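Local coordinates for protein lipase aflb (Neosartorya fumigata, PDB 6IDY) that probably hydrolyses ester bonds of lipids, as a fungal lipase with the alpha/beta-hydrolase fold, at residues V138-L143 and V212-N217; Q206-Y211 and W232-L237; P127-G132 and W246-K251; D238-L243 and D254-I259. All blocks are in the same frame, centred on the assembly; numbering follows the deposited sequence.

From the N terminus, residues 127-132 come first and pair with 246-251, so contact 3 closes the longest loop. Contacts 1 and 2 both lie within that loop. They cross each other: 138-143 pairs with 212-217, while 206-211, which precedes 212-217 on helix 205-223, pairs with the later 232-237. Contact 4 opens at 238-243, before contact 3 has closed, and ends at 254-259, so contacts 3 and 4 cross. It follows contacts 1 and 2 in series. Contacts 1, 2 and 4 tie helix 140-145 to helix 205-223, that helix to helix 235-245, and the latter to strand 253-259. Contact 3 lays the loop before helix 140-145 against the turn between helix 235-245 and strand 253-259.

Contact 1 (V138-L143 and V212-N217); sequences VAENAL and VAYAIN
E140 and L143 of helix 140-145 both reach Y214 of helix 205-223, one at its hydroxyl and the other at the root of its ring. The polar part is one hydrogen bond. Y214 OH donates to E140 OE2 at 2.7 Å, on the anti lone pair, which faces away from the other carboxylate oxygen. E140 can span the gap because its chain is stretched: CG is anti to the backbone N (chi1 -176°) and the chain stays extended through CD. The carboxylate meets the ring at the edge, near the ring plane, with the two planes 86° apart. E140 CG also packs on the hydroxyl end, 3.7 Å from Y214 CZ. R144 forms a long, weak ion pair with the same OE2.

The apolar part belongs to L143. L143 CB lies 3.7 Å from Y214 CD2, and L143 CD1 lies 4.0 Å from Y214 CB. These two atoms lie against the CB end of the ring, while E140 holds its hydroxyl end. I125 and Y136 add further contacts to Y214, and Y126 touches E140.

One tyrosine thus carries a short helix, which leads into the sheet, on helix 205-223 of the alpha/beta-hydrolase fold. Elsewhere on helix 205-223, V212 packs against helix 235-245 and strand 190-195, and A213 meets A242.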
# COMPACT_ATOMS: atom_id res chain seq x y z
N VAL A 138 -20.42 -0.77 -7.56
CA VAL A 138 -20.59 -0.65 -6.11
C VAL A 138 -21.55 0.52 -5.81
O VAL A 138 -21.47 1.56 -6.46
CB VAL A 138 -19.22 -0.46 -5.38
CG1 VAL A 138 -19.40 -0.41 -3.86
CG2 VAL A 138 -18.24 -1.56 -5.75
N ALA A 139 -22.44 0.34 -4.81
CA ALA A 139 -23.39 1.38 -4.38
C ALA A 139 -22.62 2.57 -3.76
O ALA A 139 -21.56 2.36 -3.16
CB ALA A 139 -24.37 0.80 -3.37
N GLU A 140 -23.16 3.79 -3.91
CA GLU A 140 -22.55 5.02 -3.39
C GLU A 140 -22.31 4.98 -1.88
O GLU A 140 -21.24 5.39 -1.43
CB GLU A 140 -23.37 6.26 -3.80
CG GLU A 140 -22.75 7.59 -3.37
CD GLU A 140 -23.41 8.86 -3.87
OE1 GLU A 140 -24.63 8.83 -4.16
OE2 GLU A 140 -22.71 9.89 -3.96
N ASN A 141 -23.28 4.47 -1.10
CA ASN A 141 -23.18 4.38 0.35
C ASN A 141 -22.00 3.52 0.80
O ASN A 141 -21.30 3.91 1.73
CB ASN A 141 -24.51 3.94 1.00
CG ASN A 141 -24.94 2.50 0.77
OD1 ASN A 141 -24.51 1.81 -0.16
ND2 ASN A 141 -25.81 2.01 1.65
N ALA A 142 -21.74 2.40 0.10
CA ALA A 142 -20.61 1.50 0.37
C ALA A 142 -19.28 2.17 -0.01
O ALA A 142 -18.31 2.04 0.73
CB ALA A 142 -20.79 0.19 -0.39
N LEU A 143 -19.23 2.88 -1.16
CA LEU A 143 -18.03 3.58 -1.63
C LEU A 143 -17.64 4.70 -0.64
O LEU A 143 -16.48 4.78 -0.24
CB LEU A 143 -18.25 4.18 -3.04
CG LEU A 143 -18.37 3.21 -4.21
CD1 LEU A 143 -18.96 3.91 -5.41
CD2 LEU A 143 -17.01 2.62 -4.59
N VAL A 212 -11.22 4.01 -4.96
CA VAL A 212 -10.23 5.06 -5.19
C VAL A 212 -10.86 6.17 -6.06
O VAL A 212 -10.75 7.34 -5.70
CB VAL A 212 -8.89 4.54 -5.79
CG1 VAL A 212 -7.92 5.69 -6.05
CG2 VAL A 212 -8.26 3.50 -4.89
N ALA A 213 -11.50 5.79 -7.19
CA ALA A 213 -12.16 6.73 -8.10
C ALA A 213 -13.21 7.55 -7.36
O ALA A 213 -13.21 8.78 -7.47
CB ALA A 213 -12.80 5.99 -9.27
N TYR A 214 -14.06 6.88 -6.54
CA TYR A 214 -15.06 7.61 -5.77
C TYR A 214 -14.41 8.50 -4.72
O TYR A 214 -14.83 9.65 -4.60
CB TYR A 214 -16.14 6.70 -5.17
CG TYR A 214 -17.26 7.49 -4.52
CD1 TYR A 214 -18.31 8.00 -5.28
CD2 TYR A 214 -17.25 7.75 -3.16
CE1 TYR A 214 -19.33 8.74 -4.70
CE2 TYR A 214 -18.26 8.50 -2.56
CZ TYR A 214 -19.31 8.99 -3.34
OH TYR A 214 -20.30 9.73 -2.75
N ALA A 215 -13.40 7.99 -3.97
CA ALA A 215 -12.70 8.76 -2.93
C ALA A 215 -12.09 10.02 -3.52
O ALA A 215 -12.22 11.09 -2.92
CB ALA A 215 -11.63 7.91 -2.26
N ILE A 216 -11.48 9.92 -4.71
CA ILE A 216 -10.90 11.08 -5.39
C ILE A 216 -11.96 12.16 -5.63
O ILE A 216 -11.81 13.28 -5.15
CB ILE A 216 -10.14 10.70 -6.68
CG1 ILE A 216 -8.83 9.92 -6.35
CG2 ILE A 216 -9.81 11.96 -7.49
CD1 ILE A 216 -8.19 9.18 -7.59
N ASN A 217 -13.04 11.81 -6.35
CA ASN A 217 -14.12 12.73 -6.68
C ASN A 217 -14.89 13.23 -5.47
O ASN A 217 -15.30 14.39 -5.44
CB ASN A 217 -15.04 12.14 -7.74
CG ASN A 217 -14.41 12.11 -9.11
OD1 ASN A 217 -13.48 12.87 -9.42
ND2 ASN A 217 -14.91 11.25 -9.98

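Contact 2 (Q206-Y211 and W232-L237); sequences QINSEY and WSQGGL
The side-chain amide of Q234 is gripped at both ends: N208 ND2 donates to OE1, while NE2 donates to S201 O and T169 OG1. Q234 follows S233 in what has the form of a nucleophile elbow, the tight turn between strand 227-232 and helix 235-245 in the alpha/beta-hydrolase fold. The bond from N208 ND2 to Q234 OE1 is 3.0 Å long, with an angle of 155° at the hydrogen. It lies in the carbonyl plane on a lone pair. The two amides are nearly coplanar, and OE1 is also close to the amide plane of N208. The Q234 chain is bent at its second torsion (chi2 -149°), and its amide end lies beside N208 of helix 205-223. With three bonds on it, this amide has little freedom to rotate.

S209 approaches the helix that follows the elbow more loosely. S209 OG stands 4.2 Å from L237 O and is hydrogen-bonded to V205 O of its own helix. L237 itself packs on I295 and L298 of helix 293-299.

The elbow is a type II' turn from W232 to G235, closed by G235 N on W232 O at 2.8 Å. S233 sits in it with positive phi, and its OG is hydrogen-bonded to H361 NE2, consistent with a nucleophile-histidine pair. S233 CB lies over the centre of the W232 ring, 3.9 Å above its plane.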
# COMPACT_ATOMS: atom_id res chain seq x y z
N GLN A 206 -10.27 -4.47 -9.97
CA GLN A 206 -11.22 -3.65 -10.74
C GLN A 206 -12.31 -3.06 -9.83
O GLN A 206 -12.73 -1.92 -10.05
CB GLN A 206 -11.85 -4.46 -11.89
CG GLN A 206 -10.82 -5.04 -12.86
CD GLN A 206 -11.42 -6.01 -13.85
OE1 GLN A 206 -11.50 -5.73 -15.04
NE2 GLN A 206 -11.84 -7.18 -13.37
N ILE A 207 -12.75 -3.82 -8.81
CA ILE A 207 -13.74 -3.38 -7.82
C ILE A 207 -13.04 -2.46 -6.83
O ILE A 207 -13.58 -1.40 -6.49
CB ILE A 207 -14.43 -4.59 -7.08
CG1 ILE A 207 -15.14 -5.58 -8.06
CG2 ILE A 207 -15.39 -4.11 -5.96
CD1 ILE A 207 -16.23 -5.02 -8.99
N ASN A 208 -11.84 -2.85 -6.35
CA ASN A 208 -11.04 -2.05 -5.40
C ASN A 208 -10.82 -0.63 -5.92
O ASN A 208 -10.92 0.32 -5.14
CB ASN A 208 -9.70 -2.73 -5.09
CG ASN A 208 -9.84 -4.10 -4.46
OD1 ASN A 208 -10.88 -4.45 -3.92
ND2 ASN A 208 -8.78 -4.89 -4.52
N SER A 209 -10.54 -0.51 -7.23
CA SER A 209 -10.29 0.75 -7.93
C SER A 209 -11.46 1.74 -7.86
O SER A 209 -11.23 2.94 -7.87
CB SER A 209 -9.94 0.47 -9.39
OG SER A 209 -8.81 -0.38 -9.45
N GLU A 210 -12.71 1.23 -7.81
CA GLU A 210 -13.93 2.04 -7.72
C GLU A 210 -13.92 2.88 -6.45
O GLU A 210 -14.37 4.03 -6.48
CB GLU A 210 -15.18 1.16 -7.73
CG GLU A 210 -15.44 0.51 -9.08
CD GLU A 210 -16.82 -0.08 -9.23
OE1 GLU A 210 -17.77 0.42 -8.59
OE2 GLU A 210 -16.97 -1.04 -10.02
N TYR A 211 -13.40 2.31 -5.35
CA TYR A 211 -13.28 3.00 -4.07
C TYR A 211 -12.31 4.16 -4.17
O TYR A 211 -12.57 5.19 -3.56
CB TYR A 211 -12.89 2.02 -2.96
CG TYR A 211 -13.98 1.02 -2.65
CD1 TYR A 211 -14.96 1.30 -1.71
CD2 TYR A 211 -14.06 -0.20 -3.33
CE1 TYR A 211 -15.99 0.39 -1.44
CE2 TYR A 211 -15.08 -1.11 -3.08
CZ TYR A 211 -16.04 -0.81 -2.12
OH TYR A 211 -17.03 -1.72 -1.84
N TRP A 232 0.30 2.59 -1.52
CA TRP A 232 1.26 1.56 -1.17
C TRP A 232 0.89 0.28 -1.88
O TRP A 232 -0.29 -0.06 -1.93
CB TRP A 232 1.35 1.32 0.36
CG TRP A 232 2.31 0.22 0.73
CD1 TRP A 232 3.64 0.14 0.40
CD2 TRP A 232 2.00 -0.98 1.45
NE1 TRP A 232 4.17 -1.04 0.87
CE2 TRP A 232 3.19 -1.75 1.52
CE3 TRP A 232 0.84 -1.48 2.07
CZ2 TRP A 232 3.25 -2.98 2.18
CZ3 TRP A 232 0.90 -2.71 2.72
CH2 TRP A 232 2.10 -3.44 2.78
N SER A 233 1.89 -0.44 -2.44
CA SER A 233 1.73 -1.75 -3.06
C SER A 233 0.64 -1.74 -4.14
O SER A 233 0.68 -0.88 -5.03
CB SER A 233 1.44 -2.78 -1.96
OG SER A 233 1.41 -4.12 -2.44
N GLN A 234 -0.37 -2.63 -4.03
CA GLN A 234 -1.53 -2.72 -4.92
C GLN A 234 -2.29 -1.39 -5.03
O GLN A 234 -2.95 -1.16 -6.04
CB GLN A 234 -2.47 -3.83 -4.45
CG GLN A 234 -3.55 -4.17 -5.47
CD GLN A 234 -4.81 -4.63 -4.79
OE1 GLN A 234 -5.90 -4.13 -5.07
NE2 GLN A 234 -4.69 -5.59 -3.90
N GLY A 235 -2.16 -0.53 -4.02
CA GLY A 235 -2.75 0.81 -4.02
C GLY A 235 -2.45 1.59 -5.28
O GLY A 235 -3.29 2.36 -5.76
N GLY A 236 -1.24 1.39 -5.82
CA GLY A 236 -0.77 1.99 -7.07
C GLY A 236 -1.58 1.50 -8.25
O GLY A 236 -1.98 2.30 -9.11
N LEU A 237 -1.88 0.18 -8.28
CA LEU A 237 -2.70 -0.42 -9.33
C LEU A 237 -4.13 0.09 -9.24
O LEU A 237 -4.72 0.42 -10.27
CB LEU A 237 -2.69 -1.97 -9.25
CG LEU A 237 -1.41 -2.66 -9.72
CD1 LEU A 237 -1.45 -4.14 -9.36
CD2 LEU A 237 -1.22 -2.51 -11.22

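Contact 3 (P127-G132 and W246-K251); sequences PVKAPG and WPSTRK. With SO4 (sulfate ion), chain E.
The return of the chain from helix 235-245 to strand 253-259 is a surface turn, and the loop 127-132 lies against it through K129, A130 and G132. S248 is the centre of the contact. K129 runs past it fully extended, with CD 3.7 Å from S248 OG, a van der Waals touch. A130 CB sits 4.0 Å from S248 CB. The hydroxyl of S248 has its polar partners elsewhere: OG bonds to D133 OD2 and N217 ND2. D133 OD2 also takes A130 N, so this carboxylate joins the two loops.

One water links the segments. It accepts from K129 NZ at 2.8 Å and donates to S248 O. K129 NZ also bonds to N217 OD1, so the N217 amide touches both loops, one through each end. At the edge of the contact P247 CD lies 3.6 Å from G132 O.

The turn is held from within. W246 O takes both T249 N and T249 OG1, the hydroxyl at 2.7 Å. R250 takes no part in the contact with 127-132. P247 CB lies over one face of the R250 guanidinium, toward its rim, and R250 NE and NH2 bond to L243 O and K244 O. The guanidinium edge faces a sulfate, probably from the crystallisation liquor, with R250 NH1 at 2.8 Å from sulfate O1 and R250 NH2 at 3.1 Å from sulfate O4. R337 NE holds the same ion.

Such a turn is the helix-to-strand return of a beta-alpha-beta unit in an alpha/beta-hydrolase sheet.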
# COMPACT_ATOMS: atom_id res chain seq x y z
N PRO A 127 -24.31 8.59 -10.21
CA PRO A 127 -23.52 7.45 -10.75
C PRO A 127 -22.41 7.81 -11.74
O PRO A 127 -21.49 7.01 -11.90
CB PRO A 127 -24.60 6.55 -11.37
CG PRO A 127 -25.68 7.51 -11.79
CD PRO A 127 -25.69 8.59 -10.75
N VAL A 128 -22.48 8.98 -12.40
CA VAL A 128 -21.49 9.38 -13.40
C VAL A 128 -21.13 10.86 -13.21
O VAL A 128 -21.97 11.73 -13.46
CB VAL A 128 -21.98 9.11 -14.86
CG1 VAL A 128 -20.89 9.44 -15.88
CG2 VAL A 128 -22.48 7.68 -15.06
N LYS A 129 -19.86 11.16 -12.83
CA LYS A 129 -19.42 12.55 -12.68
C LYS A 129 -19.34 13.22 -14.06
O LYS A 129 -19.88 14.31 -14.25
CB LYS A 129 -18.07 12.65 -11.96
CG LYS A 129 -17.70 14.10 -11.64
CD LYS A 129 -16.30 14.25 -11.10
CE LYS A 129 -15.94 15.70 -10.89
NZ LYS A 129 -14.57 15.84 -10.32
N ALA A 130 -18.68 12.57 -15.03
CA ALA A 130 -18.54 13.13 -16.36
C ALA A 130 -18.67 12.06 -17.43
O ALA A 130 -18.23 10.93 -17.19
CB ALA A 130 -17.20 13.85 -16.49
N PRO A 131 -19.23 12.38 -18.63
CA PRO A 131 -19.28 11.36 -19.69
C PRO A 131 -17.89 10.81 -19.99
O PRO A 131 -16.92 11.57 -20.04
CB PRO A 131 -19.87 12.12 -20.89
CG PRO A 131 -20.58 13.29 -20.29
CD PRO A 131 -19.77 13.67 -19.10
N GLY A 132 -17.79 9.49 -20.10
CA GLY A 132 -16.53 8.79 -20.33
C GLY A 132 -16.06 8.01 -19.13
O GLY A 132 -15.20 7.13 -19.26
N TRP A 246 -11.77 6.29 -14.98
CA TRP A 246 -12.65 7.37 -14.51
C TRP A 246 -11.87 8.64 -14.85
O TRP A 246 -11.25 9.22 -13.95
CB TRP A 246 -12.97 7.27 -13.00
CG TRP A 246 -14.08 6.32 -12.65
CD1 TRP A 246 -15.35 6.65 -12.27
CD2 TRP A 246 -13.99 4.89 -12.55
NE1 TRP A 246 -16.07 5.51 -11.98
CE2 TRP A 246 -15.25 4.41 -12.14
CE3 TRP A 246 -12.96 3.96 -12.80
CZ2 TRP A 246 -15.51 3.05 -11.96
CZ3 TRP A 246 -13.22 2.61 -12.64
CH2 TRP A 246 -14.49 2.17 -12.22
N PRO A 247 -11.81 9.06 -16.15
CA PRO A 247 -10.99 10.24 -16.52
C PRO A 247 -11.28 11.52 -15.75
O PRO A 247 -10.38 12.37 -15.66
CB PRO A 247 -11.26 10.41 -18.02
CG PRO A 247 -11.69 9.08 -18.48
CD PRO A 247 -12.45 8.48 -17.35
N SER A 248 -12.49 11.68 -15.17
CA SER A 248 -12.83 12.87 -14.39
C SER A 248 -11.89 13.03 -13.18
O SER A 248 -11.59 14.16 -12.79
CB SER A 248 -14.28 12.82 -13.93
OG SER A 248 -14.50 11.71 -13.08
N THR A 249 -11.38 11.91 -12.64
CA THR A 249 -10.46 11.90 -11.50
C THR A 249 -9.11 12.54 -11.85
O THR A 249 -8.51 13.18 -10.98
CB THR A 249 -10.26 10.49 -10.94
OG1 THR A 249 -9.57 9.69 -11.90
CG2 THR A 249 -11.57 9.84 -10.48
N ARG A 250 -8.65 12.39 -13.11
CA ARG A 250 -7.37 12.93 -13.59
C ARG A 250 -7.27 14.45 -13.42
O ARG A 250 -6.18 14.95 -13.14
CB ARG A 250 -7.11 12.57 -15.06
CG ARG A 250 -7.26 11.09 -15.43
CD ARG A 250 -7.05 10.93 -16.93
NE ARG A 250 -7.52 9.65 -17.44
CZ ARG A 250 -7.52 9.31 -18.72
NH1 ARG A 250 -7.05 10.15 -19.64
NH2 ARG A 250 -7.96 8.11 -19.10
N LYS A 251 -8.39 15.18 -13.62
CA LYS A 251 -8.45 16.64 -13.53
C LYS A 251 -8.30 17.17 -12.11
O LYS A 251 -7.95 18.34 -11.94
CB LYS A 251 -9.76 17.19 -14.14
CG LYS A 251 -9.92 16.92 -15.63
CD LYS A 251 -11.24 17.46 -16.17
CE LYS A 251 -11.33 17.29 -17.67
NZ LYS A 251 -12.56 17.91 -18.23
S SO4 E . -6.10 8.80 -22.79
O1 SO4 E . -6.49 10.14 -22.34
O2 SO4 E . -6.75 8.52 -24.08
O3 SO4 E . -4.66 8.74 -22.94
O4 SO4 E . -6.54 7.82 -21.81
O HOH W 1 -13.22 16.26 -12.77

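Contact 4 (D238-L243 and D254-I259); sequences DTQWAL and DDFIAI. With CA (calcium ion), chain D.
T239, Q240 and L243 of helix 235-245 all touch the ring of F256. T239 CG2 lies over the centre of one face, a CH-pi contact 3.7 Å from the F256 ring centroid and 8° off the normal. T239 CB lies 3.6 Å from F256 CZ. Q240 OE1 comes in at the ring edge, in plane, 3.7 Å from F256 CE2. L243 CD1 touches F256 CD2 obliquely at 3.8 Å.

Other residues set these groups. T239 OG1 bonds to G235 O one turn back, which probably helps to hold the T239 methyl toward the ring. Q240 NE2 is held by G303 O and S305 O. F256 has CG anti to its backbone N (chi1 171°), a turn that sends the ring out from the strand toward helix 235-245. It also packs on S231 and T310 of the neighbouring strands.

D255 points the other way. D255 OD1 and D255 OD2 both bind the calcium ion at 2.5 Å. Two waters and the backbone oxygens of A377, H380 and G382 complete the site. One of these waters also donates to D254 O, at 2.7 Å.

The segment axes approach to 10.6 Å, with their directions 149° apart. This is helix-on-sheet packing within the beta-alpha-beta crossover 227-232, 235-245, 253-259 of an alpha/beta hydrolase.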
# COMPACT_ATOMS: atom_id res chain seq x y z
N ASP A 238 -4.68 0.19 -8.02
CA ASP A 238 -6.05 0.68 -7.79
C ASP A 238 -6.20 2.12 -8.27
O ASP A 238 -7.22 2.46 -8.87
CB ASP A 238 -6.41 0.60 -6.29
CG ASP A 238 -6.32 -0.78 -5.66
OD1 ASP A 238 -6.31 -1.78 -6.41
OD2 ASP A 238 -6.27 -0.86 -4.43
N THR A 239 -5.17 2.96 -8.02
CA THR A 239 -5.17 4.37 -8.41
C THR A 239 -5.03 4.52 -9.91
O THR A 239 -5.80 5.28 -10.51
CB THR A 239 -4.12 5.16 -7.62
OG1 THR A 239 -4.29 4.88 -6.23
CG2 THR A 239 -4.21 6.68 -7.88
N GLN A 240 -4.07 3.81 -10.52
CA GLN A 240 -3.83 3.85 -11.97
C GLN A 240 -5.07 3.41 -12.75
O GLN A 240 -5.41 4.04 -13.75
CB GLN A 240 -2.60 2.99 -12.35
CG GLN A 240 -2.13 3.18 -13.79
CD GLN A 240 -1.44 4.49 -14.10
OE1 GLN A 240 -1.40 5.44 -13.29
NE2 GLN A 240 -0.88 4.57 -15.30
N TRP A 241 -5.75 2.33 -12.28
CA TRP A 241 -6.99 1.85 -12.90
C TRP A 241 -8.10 2.91 -12.75
O TRP A 241 -8.78 3.20 -13.73
CB TRP A 241 -7.43 0.49 -12.30
CG TRP A 241 -8.60 -0.16 -12.99
CD1 TRP A 241 -9.92 0.11 -12.79
CD2 TRP A 241 -8.55 -1.20 -13.98
NE1 TRP A 241 -10.70 -0.69 -13.59
CE2 TRP A 241 -9.89 -1.52 -14.32
CE3 TRP A 241 -7.50 -1.89 -14.63
CZ2 TRP A 241 -10.21 -2.49 -15.28
CZ3 TRP A 241 -7.82 -2.87 -15.55
CH2 TRP A 241 -9.16 -3.18 -15.86
N ALA A 242 -8.24 3.52 -11.56
CA ALA A 242 -9.22 4.59 -11.30
C ALA A 242 -8.97 5.79 -12.22
O ALA A 242 -9.91 6.30 -12.84
CB ALA A 242 -9.17 5.02 -9.84
N LEU A 243 -7.70 6.20 -12.36
CA LEU A 243 -7.32 7.32 -13.23
C LEU A 243 -7.61 7.03 -14.70
O LEU A 243 -8.14 7.89 -15.41
CB LEU A 243 -5.84 7.70 -13.02
CG LEU A 243 -5.48 8.32 -11.66
CD1 LEU A 243 -3.97 8.35 -11.47
CD2 LEU A 243 -6.08 9.74 -11.50
N ASP A 254 -3.45 16.29 -8.39
CA ASP A 254 -2.21 17.02 -8.70
C ASP A 254 -0.96 16.17 -8.54
O ASP A 254 0.04 16.43 -9.20
CB ASP A 254 -2.10 18.30 -7.86
CG ASP A 254 -3.15 19.35 -8.16
OD1 ASP A 254 -3.72 19.33 -9.27
OD2 ASP A 254 -3.39 20.21 -7.28
N ASP A 255 -1.00 15.18 -7.65
CA ASP A 255 0.13 14.30 -7.39
C ASP A 255 -0.32 12.91 -7.03
O ASP A 255 -1.24 12.74 -6.23
CB ASP A 255 1.01 14.85 -6.24
CG ASP A 255 1.89 16.02 -6.62
OD1 ASP A 255 2.89 15.81 -7.34
OD2 ASP A 255 1.59 17.16 -6.19
N PHE A 256 0.35 11.92 -7.60
CA PHE A 256 0.14 10.51 -7.30
C PHE A 256 1.50 10.00 -6.82
O PHE A 256 2.43 9.89 -7.61
CB PHE A 256 -0.41 9.76 -8.55
CG PHE A 256 -0.51 8.24 -8.52
CD1 PHE A 256 -0.47 7.53 -7.32
CD2 PHE A 256 -0.66 7.52 -9.71
CE1 PHE A 256 -0.55 6.13 -7.31
CE2 PHE A 256 -0.75 6.12 -9.69
CZ PHE A 256 -0.68 5.44 -8.50
N ILE A 257 1.64 9.80 -5.50
CA ILE A 257 2.87 9.30 -4.88
C ILE A 257 2.67 7.80 -4.66
O ILE A 257 1.80 7.40 -3.90
CB ILE A 257 3.26 10.09 -3.59
CG1 ILE A 257 3.42 11.60 -3.90
CG2 ILE A 257 4.54 9.50 -2.95
CD1 ILE A 257 3.00 12.55 -2.75
N ALA A 258 3.43 6.99 -5.39
CA ALA A 258 3.27 5.54 -5.34
C ALA A 258 4.45 4.84 -4.67
O ALA A 258 5.55 4.79 -5.21
CB ALA A 258 3.03 5.01 -6.74
N ILE A 259 4.19 4.30 -3.46
CA ILE A 259 5.18 3.57 -2.65
C ILE A 259 5.10 2.10 -3.03
O ILE A 259 4.02 1.50 -2.97
CB ILE A 259 4.94 3.80 -1.13
CG1 ILE A 259 4.72 5.31 -0.78
CG2 ILE A 259 6.04 3.16 -0.28
CD1 ILE A 259 5.90 6.33 -1.11
CA CA D . 3.48 18.19 -7.38
O HOH W 2 1.88 18.41 -9.16
O HOH W 3 2.21 19.94 -6.45